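Local coordinates for protein dihydrodipicolinate synthase (Rhodopseudomonas palustris, PDB 3DZ1) that probably acts as a 4-hydroxy-tetrahydrodipicolinate synthase, a pyruvate-dependent lyase of the DapA family belonging to the lysine pathway, at residues 258-261 with 262-266; 267-271 with 272-276; 152-155 with 156-160; 109-112 with 113-116. One frame throughout, in Å; residues are numbered along the deposited sequence.

Contact 1 of 4, residues 258-261 with 262-266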
loop_
_atom_site.group_PDB
_atom_site.type_symbol
_atom_site.label_atom_id
_atom_site.label_comp_id
_atom_site.label_asym_id
_atom_site.label_seq_id
_atom_site.Cartn_x
_atom_site.Cartn_y
_atom_site.Cartn_z
ATOM N N GLN A 258 5.674 -6.373 15.504
ATOM C CA GLN A 258 6.598 -6.148 14.399
ATOM C C GLN A 258 7.852 -5.408 14.853
ATOM O O GLN A 258 7.767 -4.400 15.551
ATOM C CB GLN A 258 5.901 -5.361 13.289
ATOM C CG GLN A 258 4.807 -6.147 12.584
ATOM C CD GLN A 258 5.344 -7.387 11.890
ATOM O OE1 GLN A 258 6.197 -7.296 11.005
ATOM N NE2 GLN A 258 4.848 -8.552 12.291
ATOM N N GLY A 259 9.015 -5.918 14.458
ATOM C CA GLY A 259 10.272 -5.290 14.833
ATOM C C GLY A 259 10.749 -5.690 16.217
ATOM O O GLY A 259 11.843 -6.247 16.376
ATOM N N VAL A 260 9.927 -5.409 17.222
ATOM C CA VAL A 260 10.253 -5.736 18.605
ATOM C C VAL A 260 10.294 -7.250 18.809
ATOM O O VAL A 260 11.029 -7.753 19.658
ATOM C CB VAL A 260 9.204 -5.139 19.573
ATOM C CG1 VAL A 260 9.583 -5.454 21.012
ATOM C CG2 VAL A 260 9.094 -3.641 19.364
ATOM N N GLY A 261 9.501 -7.963 18.013
ATOM C CA GLY A 261 9.423 -9.409 18.106
ATOM C C GLY A 261 10.747 -10.149 18.099
ATOM O O GLY A 261 10.973 -11.027 18.932
ATOM N N LEU A 262 11.621 -9.811 17.157
ATOM C CA LEU A 262 12.923 -10.465 17.066
ATOM C C LEU A 262 13.758 -10.156 18.301
ATOM O O LEU A 262 14.481 -11.015 18.803
ATOM C CB LEU A 262 13.668 -9.995 15.815
ATOM C CG LEU A 262 15.038 -10.637 15.579
ATOM C CD1 LEU A 262 14.890 -12.149 15.448
ATOM C CD2 LEU A 262 15.654 -10.053 14.320
ATOM N N SER A 263 13.656 -8.921 18.783
ATOM C CA SER A 263 14.397 -8.507 19.967
ATOM C C SER A 263 13.931 -9.298 21.176
ATOM O O SER A 263 14.736 -9.658 22.037
ATOM C CB SER A 263 14.202 -7.013 20.230
ATOM O OG SER A 263 14.761 -6.252 19.174
ATOM N N VAL A 264 12.630 -9.564 21.245
ATOM C CA VAL A 264 12.085 -10.322 22.364
ATOM C C VAL A 264 12.573 -11.765 22.299
ATOM O O VAL A 264 13.026 -12.318 23.302
ATOM C CB VAL A 264 10.539 -10.300 22.367
ATOM C CG1 VAL A 264 10.002 -11.222 23.460
ATOM C CG2 VAL A 264 10.043 -8.878 22.600
ATOM N N ARG A 265 12.482 -12.363 21.113
ATOM C CA ARG A 265 12.917 -13.745 20.898
ATOM C C ARG A 265 14.374 -13.957 21.276
ATOM O O ARG A 265 14.703 -14.852 22.050
ATOM C CB ARG A 265 12.782 -14.145 19.428
ATOM C CG ARG A 265 11.373 -14.293 18.908
ATOM C CD ARG A 265 11.410 -14.635 17.422
ATOM N NE ARG A 265 10.078 -14.750 16.842
ATOM C CZ ARG A 265 9.199 -13.755 16.773
ATOM N NH1 ARG A 265 9.505 -12.561 17.249
ATOM N NH2 ARG A 265 8.010 -13.956 16.223
ATOM N N LYS A 266 15.251 -13.150 20.691
ATOM C CA LYS A 266 16.674 -13.283 20.956
ATOM C C LYS A 266 17.043 -13.002 22.406
ATOM O O LYS A 266 17.947 -13.635 22.953
ATOM C CB LYS A 266 17.468 -12.390 20.001
ATOM C CG LYS A 266 17.531 -12.968 18.582
ATOM C CD LYS A 266 18.566 -12.260 17.722
ATOM C CE LYS A 266 18.911 -13.090 16.497
ATOM N NZ LYS A 266 20.019 -12.485 15.711
#
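The guanidinium of Arg-265 turns an edge to the peptide of Gly-261, with Gly-261 CA in its plane and the carbonyl O close to that plane. NH1 stands so near this peptide that its exact place is doubtful; the polar partner to rely on is Glu-255, which forms a salt bridge with NE. The chain leaves with CG anti to the carbonyl carbon (chi1 -69°) and runs extended to NE, and it passes the same carbonyl on its way, Arg-265 CG lying 3.3 Å from Gly-261 O. Arg-265 N donates to that oxygen at 3.0 Å, and the bond is nearly straight. These are the opening turns of helix 260-271, one of the helices that follow the last strand of the TIM barrel in this DapA-family chain. Gly-259, just ahead, has a positive phi at which a CB would be jammed against the carbonyl before it. One residue back in the turn, Val-264 N reaches Val-260 O at 2.9 Å, while Val-264 CG2 meets Val-260 CG1 at 3.8 Å. Replacing Arg-265 by an alanine would probably leave Glu-255 without its charge partner and uncover the flank of the Gly-261 peptide. Ser-263 CB lies 3.3 Å from Val-260 O, and its OG is bonded to Ala-285 O and Gln-280 OE1. Val-260 itself packs on Pro-174 of the second subunit.

Contact 2 of 4, residues 267-271 with 272-276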
loop_
_atom_site.group_PDB
_atom_site.type_symbol
_atom_site.label_atom_id
_atom_site.label_comp_id
_atom_site.label_asym_id
_atom_site.label_seq_id
_atom_site.Cartn_x
_atom_site.Cartn_y
_atom_site.Cartn_z
ATOM N N TYR A 267 16.339 -12.064 23.031
ATOM C CA TYR A 267 16.590 -11.742 24.430
ATOM C C TYR A 267 16.292 -12.973 25.294
ATOM O O TYR A 267 17.089 -13.356 26.146
ATOM C CB TYR A 267 15.699 -10.575 24.869
ATOM C CG TYR A 267 15.702 -10.323 26.361
ATOM C CD1 TYR A 267 16.838 -9.839 27.007
ATOM C CD2 TYR A 267 14.570 -10.587 27.134
ATOM C CE1 TYR A 267 16.849 -9.626 28.389
ATOM C CE2 TYR A 267 14.568 -10.379 28.513
ATOM C CZ TYR A 267 15.711 -9.900 29.134
ATOM O OH TYR A 267 15.718 -9.703 30.493
ATOM N N VAL A 268 15.142 -13.598 25.064
ATOM C CA VAL A 268 14.755 -14.772 25.841
ATOM C C VAL A 268 15.619 -16.002 25.544
ATOM O O VAL A 268 16.023 -16.718 26.462
ATOM C CB VAL A 268 13.269 -15.131 25.602
ATOM C CG1 VAL A 268 12.910 -16.396 26.366
ATOM C CG2 VAL A 268 12.377 -13.978 26.058
ATOM N N LEU A 269 15.905 -16.245 24.271
ATOM C CA LEU A 269 16.720 -17.398 23.901
ATOM C C LEU A 269 18.112 -17.295 24.520
ATOM O O LEU A 269 18.748 -18.309 24.807
ATOM C CB LEU A 269 16.823 -17.514 22.377
ATOM C CG LEU A 269 15.515 -17.892 21.673
ATOM C CD1 LEU A 269 15.686 -17.789 20.163
ATOM C CD2 LEU A 269 15.115 -19.306 22.073
ATOM N N LYS A 270 18.582 -16.069 24.725
ATOM C CA LYS A 270 19.892 -15.860 25.336
ATOM C C LYS A 270 19.758 -16.166 26.825
ATOM O O LYS A 270 20.596 -16.846 27.415
ATOM C CB LYS A 270 20.345 -14.407 25.148
ATOM C CG LYS A 270 21.680 -14.083 25.810
ATOM C CD LYS A 270 21.984 -12.595 25.732
ATOM C CE LYS A 270 23.214 -12.236 26.553
ATOM N NZ LYS A 270 23.365 -10.754 26.684
ATOM N N LYS A 271 18.686 -15.656 27.422
ATOM C CA LYS A 271 18.411 -15.866 28.835
ATOM C C LYS A 271 18.238 -17.360 29.117
ATOM O O LYS A 271 18.523 -17.830 30.222
ATOM C CB LYS A 271 17.147 -15.096 29.226
ATOM C CG LYS A 271 16.750 -15.217 30.680
ATOM C CD LYS A 271 15.498 -14.391 30.981
ATOM C CE LYS A 271 15.775 -12.895 30.915
ATOM N NZ LYS A 271 16.726 -12.475 31.983
ATOM N N ARG A 272 17.772 -18.106 28.116
ATOM C CA ARG A 272 17.587 -19.543 28.273
ATOM C C ARG A 272 18.889 -20.310 28.031
ATOM O O ARG A 272 18.920 -21.538 28.116
ATOM C CB ARG A 272 16.496 -20.054 27.328
ATOM C CG ARG A 272 15.112 -19.504 27.636
ATOM C CD ARG A 272 14.028 -20.260 26.886
ATOM N NE ARG A 272 13.852 -21.612 27.408
ATOM C CZ ARG A 272 13.021 -22.515 26.895
ATOM N NH1 ARG A 272 12.282 -22.215 25.837
ATOM N NH2 ARG A 272 12.929 -23.720 27.443
ATOM N N GLY A 273 19.956 -19.575 27.721
ATOM C CA GLY A 273 21.250 -20.193 27.492
ATOM C C GLY A 273 21.468 -20.798 26.117
ATOM O O GLY A 273 22.432 -21.539 25.921
ATOM N N LEU A 274 20.593 -20.479 25.164
ATOM C CA LEU A 274 20.704 -21.019 23.812
ATOM C C LEU A 274 21.534 -20.127 22.892
ATOM O O LEU A 274 22.200 -20.617 21.981
ATOM C CB LEU A 274 19.305 -21.237 23.221
ATOM C CG LEU A 274 18.420 -22.172 24.057
ATOM C CD1 LEU A 274 17.017 -22.224 23.480
ATOM C CD2 LEU A 274 19.045 -23.559 24.098
ATOM N N LEU A 275 21.485 -18.820 23.123
ATOM C CA LEU A 275 22.270 -17.883 22.321
ATOM C C LEU A 275 23.335 -17.242 23.211
ATOM O O LEU A 275 23.076 -16.962 24.382
ATOM C CB LEU A 275 21.380 -16.776 21.736
ATOM C CG LEU A 275 20.292 -17.144 20.724
ATOM C CD1 LEU A 275 19.604 -15.869 20.229
ATOM C CD2 LEU A 275 20.905 -17.897 19.561
ATOM N N SER A 276 24.528 -17.026 22.659
ATOM C CA SER A 276 25.616 -16.384 23.394
ATOM C C SER A 276 25.316 -14.895 23.467
ATOM O O SER A 276 25.592 -14.238 24.473
ATOM C CB SER A 276 26.957 -16.578 22.674
ATOM O OG SER A 276 27.372 -17.926 22.711
HETATM O O HOH W 1 23.801 -17.521 27.159
#
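Leu-269 O takes two backbone donors from the chain that turns back over the end of helix 260-271. Leu-274 N comes in nearly head-on to Leu-269 O at 2.9 Å, and Leu-275 N reaches the same Leu-269 O from above the carbonyl plane at a longer 3.3 Å. The first of these, together with Gly-273 N to Lys-270 O at 2.8 Å, makes a Schellman motif. Gly-273 supplies the positive phi that reverses the chain; a CB at these angles would press on the carbonyl O of Arg-272. Its N-H meets Lys-270 O well out of the carbonyl plane, and a water also donates to that oxygen. The same water gives its other hydrogen to Leu-275 O at 2.9 Å, so it bridges the last turn and the departing chain. Val-268 O keeps a helical partner in Arg-272 N, at 2.8 Å.

The apolar clasp usual for this motif is present as well: Leu-269 CD2 touches Leu-274 CD1 at 3.8 Å. In addition, Leu-275 CG sits against Leu-269 CB. Leu-274 and Leu-275 also pack on Leu-34 of helix 28-40. The Arg-272 side chain starts alongside Val-268, both pointing the same way, with CG anti to the carbonyl carbon (chi1 -65°) and near Val-268 CG1. A bend at chi3 then turns its head, where NH1 donates to Cys-221 O and NH2 pairs with Asp-224. Lys-270 CA makes a CA-H...O contact of 3.5 Å with Leu-275 O.

Contact 3 of 4, residues 152-155 with 156-160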
loop_
_atom_site.group_PDB
_atom_site.type_symbol
_atom_site.label_atom_id
_atom_site.label_comp_id
_atom_site.label_asym_id
_atom_site.label_seq_id
_atom_site.Cartn_x
_atom_site.Cartn_y
_atom_site.Cartn_z
ATOM N N PRO A 152 -8.810 -19.477 -0.321
ATOM C CA PRO A 152 -8.630 -20.927 -0.252
ATOM C C PRO A 152 -8.592 -21.541 -1.650
ATOM O O PRO A 152 -7.815 -22.453 -1.904
ATOM C CB PRO A 152 -9.839 -21.378 0.556
ATOM C CG PRO A 152 -9.992 -20.257 1.536
ATOM C CD PRO A 152 -9.817 -19.028 0.657
ATOM N N LYS A 153 -9.427 -21.030 -2.553
ATOM C CA LYS A 153 -9.464 -21.533 -3.928
ATOM C C LYS A 153 -8.153 -21.252 -4.657
ATOM O O LYS A 153 -7.694 -22.066 -5.467
ATOM C CB LYS A 153 -10.630 -20.904 -4.704
ATOM C CG LYS A 153 -12.001 -21.360 -4.226
ATOM C CD LYS A 153 -13.122 -20.758 -5.058
ATOM C CE LYS A 153 -14.475 -21.302 -4.610
ATOM N NZ LYS A 153 -15.609 -20.735 -5.402
ATOM N N VAL A 154 -7.554 -20.097 -4.381
ATOM C CA VAL A 154 -6.284 -19.743 -5.009
ATOM C C VAL A 154 -5.206 -20.674 -4.468
ATOM O O VAL A 154 -4.343 -21.150 -5.209
ATOM C CB VAL A 154 -5.894 -18.264 -4.727
ATOM C CG1 VAL A 154 -4.399 -18.055 -4.967
ATOM C CG2 VAL A 154 -6.684 -17.337 -5.640
ATOM N N ILE A 155 -5.256 -20.930 -3.165
ATOM C CA ILE A 155 -4.291 -21.822 -2.549
ATOM C C ILE A 155 -4.438 -23.205 -3.173
ATOM O O ILE A 155 -3.446 -23.831 -3.543
ATOM C CB ILE A 155 -4.513 -21.916 -1.025
ATOM C CG1 ILE A 155 -4.122 -20.586 -0.372
ATOM C CG2 ILE A 155 -3.696 -23.078 -0.441
ATOM C CD1 ILE A 155 -4.464 -20.491 1.100
ATOM N N ARG A 156 -5.680 -23.672 -3.299
ATOM C CA ARG A 156 -5.939 -24.983 -3.886
ATOM C C ARG A 156 -5.349 -25.089 -5.290
ATOM O O ARG A 156 -4.748 -26.107 -5.648
ATOM C CB ARG A 156 -7.444 -25.261 -3.940
ATOM C CG ARG A 156 -7.797 -26.557 -4.668
ATOM C CD ARG A 156 -9.291 -26.835 -4.624
ATOM N NE ARG A 156 -10.059 -25.795 -5.298
ATOM C CZ ARG A 156 -11.387 -25.738 -5.314
ATOM N NH1 ARG A 156 -12.101 -26.665 -4.691
ATOM N NH2 ARG A 156 -11.999 -24.750 -5.952
ATOM N N GLN A 157 -5.525 -24.037 -6.082
ATOM C CA GLN A 157 -4.999 -24.010 -7.441
ATOM C C GLN A 157 -3.473 -24.072 -7.449
ATOM O O GLN A 157 -2.879 -24.822 -8.225
ATOM C CB GLN A 157 -5.479 -22.747 -8.159
ATOM C CG GLN A 157 -4.904 -22.554 -9.552
ATOM C CD GLN A 157 -5.754 -21.619 -10.391
ATOM O OE1 GLN A 157 -6.296 -20.634 -9.886
ATOM N NE2 GLN A 157 -5.868 -21.917 -11.681
ATOM N N ILE A 158 -2.843 -23.278 -6.587
ATOM C CA ILE A 158 -1.385 -23.255 -6.494
ATOM C C ILE A 158 -0.855 -24.652 -6.199
ATOM O O ILE A 158 0.104 -25.113 -6.824
ATOM C CB ILE A 158 -0.908 -22.318 -5.362
ATOM C CG1 ILE A 158 -1.262 -20.872 -5.700
ATOM C CG2 ILE A 158 0.594 -22.475 -5.146
ATOM C CD1 ILE A 158 -1.017 -19.902 -4.561
ATOM N N VAL A 159 -1.484 -25.321 -5.240
ATOM C CA VAL A 159 -1.068 -26.664 -4.851
ATOM C C VAL A 159 -1.287 -27.684 -5.965
ATOM O O VAL A 159 -0.372 -28.435 -6.320
ATOM C CB VAL A 159 -1.829 -27.132 -3.595
ATOM C CG1 VAL A 159 -1.500 -28.587 -3.300
ATOM C CG2 VAL A 159 -1.454 -26.257 -2.398
HETATM N N MSE A 160 -2.494 -27.711 -6.520
HETATM C CA MSE A 160 -2.804 -28.663 -7.580
HETATM C C MSE A 160 -2.061 -28.388 -8.892
HETATM O O MSE A 160 -1.887 -29.294 -9.711
HETATM C CB MSE A 160 -4.316 -28.706 -7.818
HETATM C CG MSE A 160 -5.113 -29.169 -6.600
HETATM SE SE MSE A 160 -4.566 -30.901 -5.895
HETATM C CE MSE A 160 -5.685 -32.033 -7.006
HETATM O O HOH W 2 -9.221 -23.767 -6.969
#
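Lys-153 O is gripped by two donors, Gln-157 N at 3.0 Å and a water at 2.7 Å. The water passes the link on: it accepts from Arg-156 NE at 2.8 Å, lying in the guanidinium plane at its edge. Carbonyl, water and arginine thus form a small bridge along helix 152-161. Arg-156 gets there with CG anti to its own backbone N (chi1 174°) and a bend at chi3 (62°), which folds the head back along the helix beside Lys-153. The two chains run side by side in the same direction, and Arg-156 NH2 lies 3.8 Å from Lys-153 CG. Beyond the water, the arginine gives NH1 to Ser-190 OG and makes a cation-pi contact with Phe-185 of helix 176-188.

Backbone bonds of the ordinary alpha-helical spacing hold the rest, among them Arg-156 N to Pro-152 O and Val-159 N to Ile-155 O. On the buried side Val-154 CG1 meets Ile-158 CD1 at 3.9 Å, the two side chains slanting across each other. Ile-158 also leans on Trp-137 and Leu-139 of strand 137-141. The helix belongs to the crossover from strand 137-141 to strand 165-170 of the TIM barrel, packing its apolar flank inward.

Lys-153 NZ and Arg-156 NH2 are 5.4 Å apart, so the like charges probably weigh slightly against each other, while the water, Ser-190 and Phe-185 hold the arginine where it is.

Contact 4 of 4, residues 109-112 with 113-116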
loop_
_atom_site.group_PDB
_atom_site.type_symbol
_atom_site.label_atom_id
_atom_site.label_comp_id
_atom_site.label_asym_id
_atom_site.label_seq_id
_atom_site.Cartn_x
_atom_site.Cartn_y
_atom_site.Cartn_z
ATOM N N ALA A 109 7.513 -17.474 -0.426
ATOM C CA ALA A 109 6.504 -16.462 -0.149
ATOM C C ALA A 109 6.384 -15.646 -1.428
ATOM O O ALA A 109 7.337 -15.549 -2.198
ATOM C CB ALA A 109 6.945 -15.571 1.006
ATOM N N PRO A 110 5.212 -15.054 -1.677
ATOM C CA PRO A 110 5.045 -14.259 -2.894
ATOM C C PRO A 110 5.570 -12.838 -2.730
ATOM O O PRO A 110 5.648 -12.321 -1.614
ATOM C CB PRO A 110 3.536 -14.267 -3.092
ATOM C CG PRO A 110 3.046 -14.156 -1.680
ATOM C CD PRO A 110 3.941 -15.151 -0.935
ATOM N N PRO A 111 5.970 -12.199 -3.839
ATOM C CA PRO A 111 6.460 -10.823 -3.723
ATOM C C PRO A 111 5.266 -9.979 -3.264
ATOM O O PRO A 111 4.120 -10.298 -3.574
ATOM C CB PRO A 111 6.916 -10.492 -5.146
ATOM C CG PRO A 111 6.110 -11.429 -6.008
ATOM C CD PRO A 111 6.145 -12.705 -5.209
ATOM N N PRO A 112 5.521 -8.889 -2.530
ATOM C CA PRO A 112 4.456 -8.013 -2.023
ATOM C C PRO A 112 3.550 -7.300 -3.030
ATOM O O PRO A 112 2.510 -6.763 -2.647
ATOM C CB PRO A 112 5.219 -7.029 -1.136
ATOM C CG PRO A 112 6.532 -6.898 -1.855
ATOM C CD PRO A 112 6.852 -8.338 -2.213
ATOM N N SER A 113 3.919 -7.313 -4.306
ATOM C CA SER A 113 3.132 -6.622 -5.326
ATOM C C SER A 113 1.984 -7.404 -5.962
ATOM O O SER A 113 1.085 -6.807 -6.550
ATOM C CB SER A 113 4.056 -6.117 -6.438
ATOM O OG SER A 113 4.670 -7.195 -7.123
ATOM N N LEU A 114 2.006 -8.728 -5.850
ATOM C CA LEU A 114 0.960 -9.555 -6.449
ATOM C C LEU A 114 -0.433 -9.257 -5.891
ATOM O O LEU A 114 -0.652 -9.293 -4.678
ATOM C CB LEU A 114 1.289 -11.037 -6.254
ATOM C CG LEU A 114 2.694 -11.488 -6.668
ATOM C CD1 LEU A 114 2.788 -13.000 -6.556
ATOM C CD2 LEU A 114 2.995 -11.040 -8.092
ATOM N N ARG A 115 -1.378 -8.966 -6.781
ATOM C CA ARG A 115 -2.742 -8.666 -6.354
ATOM C C ARG A 115 -3.786 -9.610 -6.944
ATOM O O ARG A 115 -4.532 -10.264 -6.209
ATOM C CB ARG A 115 -3.107 -7.219 -6.710
ATOM C CG ARG A 115 -2.151 -6.181 -6.151
ATOM C CD ARG A 115 -2.639 -4.753 -6.378
ATOM N NE ARG A 115 -3.447 -4.234 -5.270
ATOM C CZ ARG A 115 -4.714 -4.560 -5.031
ATOM N NH1 ARG A 115 -5.349 -5.416 -5.820
ATOM N NH2 ARG A 115 -5.351 -4.020 -4.002
ATOM N N THR A 116 -3.843 -9.690 -8.270
ATOM C CA THR A 116 -4.825 -10.552 -8.915
ATOM C C THR A 116 -4.476 -12.015 -8.687
ATOM O O THR A 116 -3.309 -12.372 -8.520
ATOM C CB THR A 116 -4.909 -10.288 -10.434
ATOM O OG1 THR A 116 -3.782 -10.876 -11.087
ATOM C CG2 THR A 116 -4.919 -8.787 -10.713
#
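Leu-114 drives its branched end against the ring of Pro-111, and the pair carries most of the apolar contact in this turn. Leu-114 CG stands 3.5 Å from Pro-111 CG, tighter than usual for two carbons, and CD1 lies against Pro-111 CD at 3.6 Å. Leu-114 CD2 lies 3.8 Å from the same Pro-111 CG. With CG anti to the carbonyl carbon (chi1 -51°), the side chain swings back toward the prolines, which lets CD1 also reach Pro-110 CB, 3.8 Å away. An alanine in place of Leu-114 would probably take the leucine branches off the Pro-111 ring and open a gap beside Pro-110.

Ser-113 sits at the bend, following Pro-112 in the turn, on an exposed stretch of chain. Across the bend, Leu-114 N reaches Pro-111 O in a weak hydrogen bond of 3.5 Å. Leu-114 also packs on Ile-120 and Tyr-123 of helix 117-131, and its carbonyl O accepts from Arg-115 NH2 of the third subunit. Running from Pro-111 to Leu-114, the chain makes a type I beta turn with Pro-112 in its second position, set in the loop that leads from barrel strand 105-108 to the N-cap of helix 117-131 at Thr-116.

In the fold
From the N terminus the order is contact 4, contact 3, contact 1, contact 2; each closes before the next opens, so none nests or crosses. Contact 4 turns the loop joining strand 105-108 to helix 117-131. That same helix then receives side chains of contact 3, whose helix leads on toward strand 165-170; the centres of the two contacts are about 15 Å apart. Past the eighth strand, contacts 1 and 2 share helix 260-271, one at its start and the other at its end, and touch through Lys-266 O and Leu-275 CD1. Contact 2 ties this helix back to helix 28-40, on the side of the chain's centre opposite contacts 3 and 4.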